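Local coordinates for protein fucose-specific lectin (Aleuria aurantia, PDB 6GKE) that binds L-fucose through pockets lying between the blades of a six-bladed beta-propeller, with strongest preference for alpha-1,6-linked core fucose on glycoproteins, at residues R179-A184 with I225-Q230; A267-S270 with I276-F279. The protein carries 1 engineered substitution. One frame throughout, in Å; residues are numbered along the deposited sequence.

Contact 1. Residues R179-A184 with I225-Q230. With FUC (alpha-L-fucopyranose), chain F; FUC (alpha-L-fucopyranose), chain G.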
# COMPACT_ATOMS: atom_id res chain seq x y z
N ARG A 179 -12.33 -29.50 7.46
CA ARG A 179 -12.03 -28.73 8.66
C ARG A 179 -11.93 -27.25 8.27
O ARG A 179 -11.19 -26.89 7.35
CB ARG A 179 -10.73 -29.20 9.32
CG ARG A 179 -10.77 -30.63 9.84
CD ARG A 179 -11.76 -30.84 10.98
NE ARG A 179 -11.73 -32.20 11.52
CZ ARG A 179 -12.46 -33.22 11.06
NH1 ARG A 179 -13.26 -33.08 10.01
NH2 ARG A 179 -12.38 -34.39 11.67
N ILE A 180 -12.70 -26.43 8.98
CA ILE A 180 -12.80 -24.99 8.73
C ILE A 180 -12.35 -24.26 10.00
O ILE A 180 -12.79 -24.60 11.09
CB ILE A 180 -14.25 -24.59 8.37
CG1 ILE A 180 -14.87 -25.51 7.32
CG2 ILE A 180 -14.30 -23.12 7.99
CD1 ILE A 180 -14.13 -25.58 6.00
N TYR A 181 -11.46 -23.28 9.82
CA TYR A 181 -10.86 -22.52 10.90
C TYR A 181 -11.24 -21.06 10.73
O TYR A 181 -11.20 -20.52 9.64
CB TYR A 181 -9.33 -22.71 10.92
CG TYR A 181 -8.97 -24.16 11.09
CD1 TYR A 181 -8.91 -24.73 12.34
CD2 TYR A 181 -8.82 -24.98 9.98
CE1 TYR A 181 -8.67 -26.09 12.50
CE2 TYR A 181 -8.58 -26.33 10.12
CZ TYR A 181 -8.51 -26.90 11.39
OH TYR A 181 -8.31 -28.24 11.52
N TYR A 182 -11.61 -20.41 11.84
CA TYR A 182 -12.06 -19.03 11.80
C TYR A 182 -11.81 -18.41 13.18
O TYR A 182 -11.53 -19.14 14.12
CB TYR A 182 -13.54 -18.97 11.42
CG TYR A 182 -14.44 -19.66 12.42
CD1 TYR A 182 -14.66 -21.02 12.36
CD2 TYR A 182 -15.02 -18.95 13.45
CE1 TYR A 182 -15.45 -21.67 13.30
CE2 TYR A 182 -15.82 -19.57 14.39
CZ TYR A 182 -16.03 -20.94 14.32
OH TYR A 182 -16.81 -21.55 15.27
N GLN A 183 -11.94 -17.09 13.29
CA GLN A 183 -11.73 -16.42 14.55
C GLN A 183 -13.08 -16.00 15.12
O GLN A 183 -13.81 -15.21 14.51
CB GLN A 183 -10.78 -15.24 14.38
CG GLN A 183 -10.38 -14.60 15.71
CD GLN A 183 -9.27 -13.59 15.55
OE1 GLN A 183 -9.24 -12.84 14.58
NE2 GLN A 183 -8.36 -13.56 16.50
N ALA A 184 -13.41 -16.55 16.29
CA ALA A 184 -14.68 -16.30 16.95
C ALA A 184 -14.61 -14.97 17.70
O ALA A 184 -13.55 -14.36 17.83
CB ALA A 184 -15.01 -17.44 17.87
N ILE A 225 -2.49 -31.87 9.94
CA ILE A 225 -3.13 -30.59 9.67
C ILE A 225 -2.18 -29.49 10.14
O ILE A 225 -1.55 -29.64 11.19
CB ILE A 225 -4.50 -30.44 10.37
CG1 ILE A 225 -5.38 -31.68 10.18
CG2 ILE A 225 -5.20 -29.18 9.88
CD1 ILE A 225 -6.62 -31.69 11.04
N ARG A 226 -2.08 -28.40 9.38
CA ARG A 226 -1.37 -27.22 9.84
C ARG A 226 -2.29 -26.02 9.65
O ARG A 226 -2.86 -25.83 8.57
CB ARG A 226 -0.06 -27.00 9.07
CG ARG A 226 0.91 -28.17 9.12
CD ARG A 226 1.47 -28.44 10.50
NE ARG A 226 2.46 -29.52 10.50
CZ ARG A 226 2.18 -30.81 10.70
NH1 ARG A 226 0.96 -31.21 10.99
NH2 ARG A 226 3.16 -31.70 10.61
N VAL A 227 -2.43 -25.22 10.71
CA VAL A 227 -3.22 -24.00 10.69
C VAL A 227 -2.25 -22.84 10.91
O VAL A 227 -1.47 -22.86 11.86
CB VAL A 227 -4.33 -24.03 11.76
CG1 VAL A 227 -5.17 -22.77 11.73
CG2 VAL A 227 -5.20 -25.26 11.63
N TYR A 228 -2.32 -21.85 10.01
CA TYR A 228 -1.45 -20.68 10.03
C TYR A 228 -2.28 -19.44 10.35
O TYR A 228 -3.40 -19.30 9.86
CB TYR A 228 -0.75 -20.48 8.68
CG TYR A 228 0.13 -21.65 8.35
CD1 TYR A 228 1.36 -21.79 8.97
CD2 TYR A 228 -0.29 -22.65 7.50
CE1 TYR A 228 2.15 -22.91 8.76
CE2 TYR A 228 0.49 -23.77 7.27
CZ TYR A 228 1.71 -23.91 7.91
OH TYR A 228 2.45 -25.04 7.72
N TRP A 229 -1.70 -18.53 11.12
CA TRP A 229 -2.32 -17.22 11.26
C TRP A 229 -1.25 -16.15 11.43
O TRP A 229 -0.16 -16.39 11.96
CB TRP A 229 -3.35 -17.16 12.39
CG TRP A 229 -2.86 -17.48 13.77
CD1 TRP A 229 -2.39 -16.62 14.71
CD2 TRP A 229 -2.89 -18.77 14.38
NE1 TRP A 229 -2.11 -17.30 15.87
CE2 TRP A 229 -2.41 -18.62 15.69
CE3 TRP A 229 -3.27 -20.05 13.94
CZ2 TRP A 229 -2.32 -19.70 16.58
CZ3 TRP A 229 -3.17 -21.11 14.81
CH2 TRP A 229 -2.70 -20.93 16.11
N GLN A 230 -1.59 -14.94 10.98
CA GLN A 230 -0.66 -13.84 11.04
C GLN A 230 -1.44 -12.53 11.00
O GLN A 230 -2.28 -12.32 10.12
CB GLN A 230 0.32 -13.89 9.86
CG GLN A 230 1.42 -12.85 9.91
CD GLN A 230 2.26 -12.92 8.66
OE1 GLN A 230 3.17 -13.74 8.55
NE2 GLN A 230 1.91 -12.10 7.68
C1 FUC F . -11.60 -33.94 15.27
C2 FUC F . -11.30 -32.53 15.75
C3 FUC F . -9.79 -32.32 15.85
C4 FUC F . -9.13 -32.64 14.51
C5 FUC F . -9.45 -34.09 14.16
C6 FUC F . -8.86 -34.51 12.82
O1 FUC F . -11.23 -34.83 16.32
O2 FUC F . -11.95 -32.30 17.01
O3 FUC F . -9.49 -31.00 16.31
O4 FUC F . -9.65 -31.81 13.47
O5 FUC F . -10.88 -34.24 14.07
C1 FUC G . 6.30 -30.27 11.76
C2 FUC G . 6.10 -28.83 12.20
C3 FUC G . 6.68 -27.87 11.16
C4 FUC G . 6.10 -28.17 9.78
C5 FUC G . 6.36 -29.63 9.45
C6 FUC G . 5.81 -30.08 8.10
O1 FUC G . 7.69 -30.58 11.77
O2 FUC G . 6.75 -28.64 13.47
O3 FUC G . 6.44 -26.52 11.57
O4 FUC G . 4.68 -27.97 9.73
O5 FUC G . 5.76 -30.46 10.45
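Y181 and V227 meet face to methyl between adjacent blades of the six-bladed beta-propeller. The segments are the second strands of two successive four-stranded sheets. Their axes come within 9.3 Å at an angle of 21°, a spacing set by side chains rather than by backbone pairing.

The main apolar interaction is a CH-pi contact. V227 CG2 lies 3.6 Å from the centroid of the Y181 ring and 8° off its normal, so the methyl is almost centred on the face. The valine torsion explains this: CG1 is anti to the backbone N (chi1 -179°), which places CG2 beside the N and over the tyrosine. At the hydroxyl end of the ring, I225 CG2 comes to 3.6 Å from Y181 OH, obliquely to the ring. The hydroxyl itself is hydrogen-bonded to E191, a fucose-binding residue, which ties the inter-blade packing to the sugar site.

Both arginines of the segments turn their guanidinium edges to fucose instead of to each other's strand. R179 NH2 bonds to O5 of the chain F fucose at 2.8 Å, and R179 NE reaches O4 of the same sugar at 2.9 Å. NH2 also forms a salt bridge with D195. I225 borders this pocket, its CD1 standing 3.9 Å from O4 of that fucose.

R226 points away from the 179-184 strand and serves the next pocket, gripping the chain G fucose through its O4 and O5 in the same two-nitrogen fashion. Its NH1 turns back to I225 O at 3.0 Å, the oxygen lying in the guanidinium plane while the nitrogen stands above the carbonyl plane.

Contact 2. Residues A267-S270 with I276-F279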
# COMPACT_ATOMS: atom_id res chain seq x y z
N ALA A 267 -1.43 -16.56 2.59
CA ALA A 267 -2.03 -17.72 1.95
C ALA A 267 -1.05 -18.88 2.06
O ALA A 267 0.15 -18.65 2.14
CB ALA A 267 -2.35 -17.43 0.50
N ALA A 268 -1.56 -20.11 2.06
CA ALA A 268 -0.69 -21.27 2.14
C ALA A 268 -1.03 -22.25 1.02
O ALA A 268 -2.18 -22.36 0.61
CB ALA A 268 -0.80 -21.94 3.49
N ASN A 269 -0.02 -22.98 0.57
CA ASN A 269 -0.23 -24.14 -0.27
C ASN A 269 0.58 -25.31 0.28
O ASN A 269 1.44 -25.15 1.15
CB ASN A 269 0.06 -23.85 -1.75
CG ASN A 269 1.52 -23.61 -2.06
OD1 ASN A 269 2.40 -24.09 -1.35
ND2 ASN A 269 1.80 -22.91 -3.15
N SER A 270 0.28 -26.50 -0.24
CA SER A 270 1.01 -27.69 0.10
C SER A 270 0.77 -28.74 -0.98
O SER A 270 -0.29 -28.78 -1.61
CB SER A 270 0.69 -28.22 1.49
OG SER A 270 -0.64 -28.71 1.57
N ILE A 276 5.55 -27.04 1.69
CA ILE A 276 4.65 -26.00 2.19
C ILE A 276 5.21 -24.63 1.84
O ILE A 276 6.38 -24.35 2.10
CB ILE A 276 4.42 -26.09 3.71
CG1 ILE A 276 4.00 -27.49 4.16
CG2 ILE A 276 3.42 -25.03 4.15
CD1 ILE A 276 4.06 -27.70 5.65
N SER A 277 4.35 -23.76 1.29
CA SER A 277 4.63 -22.34 1.13
C SER A 277 3.60 -21.53 1.91
O SER A 277 2.41 -21.83 1.81
CB SER A 277 4.59 -21.93 -0.32
OG SER A 277 5.58 -22.61 -1.07
N VAL A 278 4.05 -20.50 2.62
CA VAL A 278 3.13 -19.54 3.25
C VAL A 278 3.54 -18.15 2.77
O VAL A 278 4.60 -17.64 3.13
CB VAL A 278 3.11 -19.62 4.79
CG1 VAL A 278 2.06 -18.67 5.35
CG2 VAL A 278 2.86 -21.04 5.27
N PHE A 279 2.68 -17.55 1.94
CA PHE A 279 2.93 -16.28 1.29
C PHE A 279 2.51 -15.11 2.18
O PHE A 279 1.54 -15.22 2.94
CB PHE A 279 2.16 -16.21 -0.03
CG PHE A 279 2.63 -17.25 -1.01
CD1 PHE A 279 3.68 -16.98 -1.86
CD2 PHE A 279 2.06 -18.51 -1.03
CE1 PHE A 279 4.14 -17.95 -2.74
CE2 PHE A 279 2.53 -19.48 -1.90
CZ PHE A 279 3.58 -19.20 -2.75
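The first two strands of the sixth propeller blade form this contact, the beta hairpin of 267-271 and 275-282. Their segments run antiparallel, with axes 4.7 Å apart and 168° between directions.

Backbone bonds fix the register. A267 and F279 are a hydrogen-bonded pair, in which F279 N reaches A267 O at 2.8 Å and A267 N returns a longer bond to F279 O. N269 and S277 form the second such pair, with N269 N to S277 O at 3.0 Å and S277 N back to N269 O. The intervening A268-V278 pair is non-hydrogen-bonded, with its CA atoms 4.3 Å apart; there A268 CA makes a CA-H...O contact with S277 O.

On the face carrying N269, S277 and F279, the asparagine bends across the strand gap. Its CG sits between the backbone N and the carbonyl carbon (chi1 69°), bringing OD1 to 3.2 Å from S277 CB and into a weak second bond from the S277 N-H. The other end of the amide, ND2, lies 3.7 Å from F279 CE2, at the ring edge and in its plane, with the amide and ring planes 83° apart. Q23 on the first blade accepts from N269 ND2 and also pairs with S277 OG, so this face is stitched to the neighbouring sheet.

On the other face, A268 CB and V278 CG2 approach to 4.2 Å. Here I276 packs against W292 and touches a bound fucose. I276 thus contributes one apolar side chain to an inter-blade fucose pocket, within the four-stranded antiparallel blade characteristic of beta-propellers.

How the contacts relate
Both contacts are buried, with centres 13 Å apart, but one joins blades and the other joins strands within a blade. Contact 1 links the fourth and fifth repeats through side chains, whereas contact 2 lies within the sixth and is held chiefly by backbone bonds; the surface buried is 172 Å² in the first against 330 Å² in the second. They meet at Y228, on the opposite face of the 225-230 strand from V227: its OH lies 3.7 Å from I276 CG2, and its ring also packs on A268 and V278. That strand therefore contacts blades on both flanks. I225 and I276 occupy comparable places, each bordering a fucose bound by the arginine of the preceding blade.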